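Local coordinates for protein putative 2,5-diketo-D-gluconic acid reductase B (Sinorhizobium meliloti, PDB 3UP8) that probably reduces small carbonyl compounds such as methylglyoxal with NADPH, as a TIM-barrel member of the aldo/keto reductase family, at residues R51-P54 with Q55-L59. Sequence-based numbering, arbitrary orientation.
Sequences RILP and QALKL
I52, L53 and P54 offer their carbonyls to the amides of A56, L57 and K58, three successive i to i+4 bonds along one helix. The A56 N to I52 O bond is 2.9 Å long and nearly straight at 168°. K58 N reaches P54 O at 3.0 Å, tilted from the carbonyl plane. P54 is where the helix kinks, because its ring nitrogen has no hydrogen to give to the turn before; its carbonyl still accepts normally.

Among the apolar contacts, L53 lies with CG anti to its backbone N (chi1 -174°), which brings CD1 forward to 4.0 Å from L57 CG and 4.2 Å from A56 CB. The two leucine side chains cross at a slant.

On the polar side, Q55 runs back extended over the preceding turn. CB of Q55 sits 3.3 Å from I52 O, and Q55 OE1 stops 3.4 Å from R51 O, two acceptors with no hydrogen to share. A glycine at Q55 would probably uncover the I52 carbonyl and lose the touch on E254. K58 lays its methylenes past P54 O, CG at 3.5 Å.

This is the outer helix of the β-α-β unit between strands 37-40 and 63-65: I52, L53 and A56 rest on F39 of the barrel, L53 and P54 meet A79 of helix 73-83, and A56 and L59 pack on L257 of helix 254-261.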
loop_
_atom_site.group_PDB
_atom_site.type_symbol
_atom_site.label_atom_id
_atom_site.label_comp_id
_atom_site.label_asym_id
_atom_site.label_seq_id
_atom_site.Cartn_x
_atom_site.Cartn_y
_atom_site.Cartn_z
ATOM N N ARG A 51 -7.692 -14.915 11.432
ATOM C CA ARG A 51 -8.194 -14.439 12.710
ATOM C C ARG A 51 -8.597 -12.962 12.649
ATOM O O ARG A 51 -9.710 -12.601 13.049
ATOM C CB ARG A 51 -7.134 -14.647 13.795
ATOM C CG ARG A 51 -7.662 -14.557 15.238
ATOM C CD ARG A 51 -6.536 -14.211 16.209
ATOM N NE ARG A 51 -5.322 -14.978 15.916
ATOM C CZ ARG A 51 -4.081 -14.494 15.985
ATOM N NH1 ARG A 51 -3.871 -13.230 16.342
ATOM N NH2 ARG A 51 -3.049 -15.276 15.687
ATOM N N ILE A 52 -7.709 -12.117 12.133
ATOM C CA ILE A 52 -7.864 -10.666 12.288
ATOM C C ILE A 52 -8.609 -9.974 11.143
ATOM O O ILE A 52 -9.409 -9.066 11.389
ATOM C CB ILE A 52 -6.495 -9.994 12.553
ATOM C CG1 ILE A 52 -5.900 -10.538 13.852
ATOM C CG2 ILE A 52 -6.625 -8.485 12.655
ATOM C CD1 ILE A 52 -4.504 -11.073 13.682
ATOM N N LEU A 53 -8.362 -10.395 9.900
ATOM C CA LEU A 53 -9.040 -9.766 8.756
ATOM C C LEU A 53 -10.581 -9.731 8.856
ATOM O O LEU A 53 -11.177 -8.699 8.551
ATOM C CB LEU A 53 -8.559 -10.341 7.411
ATOM C CG LEU A 53 -9.067 -9.687 6.115
ATOM C CD1 LEU A 53 -8.933 -8.167 6.161
ATOM C CD2 LEU A 53 -8.321 -10.252 4.909
ATOM N N PRO A 54 -11.228 -10.832 9.306
ATOM C CA PRO A 54 -12.696 -10.751 9.482
ATOM C C PRO A 54 -13.120 -9.610 10.412
ATOM O O PRO A 54 -14.084 -8.900 10.131
ATOM C CB PRO A 54 -13.047 -12.113 10.108
ATOM C CG PRO A 54 -11.997 -13.030 9.554
ATOM C CD PRO A 54 -10.733 -12.200 9.549
ATOM N N GLN A 55 -12.385 -9.431 11.503
ATOM C CA GLN A 55 -12.646 -8.342 12.432
ATOM C C GLN A 55 -12.393 -6.982 11.783
ATOM O O GLN A 55 -13.198 -6.065 11.934
ATOM C CB GLN A 55 -11.781 -8.488 13.669
ATOM C CG GLN A 55 -11.943 -9.817 14.386
ATOM C CD GLN A 55 -11.132 -9.849 15.657
ATOM O OE1 GLN A 55 -10.231 -10.681 15.819
ATOM N NE2 GLN A 55 -11.422 -8.912 16.564
ATOM N N ALA A 56 -11.277 -6.856 11.069
ATOM C CA ALA A 56 -10.973 -5.635 10.333
ATOM C C ALA A 56 -12.113 -5.235 9.402
ATOM O O ALA A 56 -12.479 -4.067 9.317
ATOM C CB ALA A 56 -9.680 -5.800 9.557
ATOM N N LEU A 57 -12.668 -6.219 8.706
ATOM C CA LEU A 57 -13.749 -5.985 7.760
ATOM C C LEU A 57 -15.047 -5.582 8.470
ATOM O O LEU A 57 -15.768 -4.705 7.992
ATOM C CB LEU A 57 -13.969 -7.227 6.891
ATOM C CG LEU A 57 -12.897 -7.520 5.826
ATOM C CD1 LEU A 57 -13.029 -8.957 5.337
ATOM C CD2 LEU A 57 -12.974 -6.545 4.657
ATOM N N LYS A 58 -15.331 -6.231 9.604
ATOM C CA LYS A 58 -16.468 -5.854 10.457
ATOM C C LYS A 58 -16.320 -4.434 10.940
ATOM O O LYS A 58 -17.252 -3.647 10.830
ATOM C CB LYS A 58 -16.587 -6.780 11.664
ATOM C CG LYS A 58 -17.237 -8.108 11.344
ATOM C CD LYS A 58 -17.104 -9.119 12.492
ATOM C CE LYS A 58 -17.390 -10.527 11.964
ATOM N NZ LYS A 58 -17.823 -11.479 13.024
ATOM N N LEU A 59 -15.135 -4.111 11.459
ATOM C CA LEU A 59 -14.838 -2.778 11.975
ATOM C C LEU A 59 -14.993 -1.685 10.910
ATOM O O LEU A 59 -15.290 -0.536 11.234
ATOM C CB LEU A 59 -13.436 -2.748 12.615
ATOM C CG LEU A 59 -12.806 -1.409 13.036
ATOM C CD1 LEU A 59 -13.486 -0.806 14.273
ATOM C CD2 LEU A 59 -11.318 -1.562 13.269
#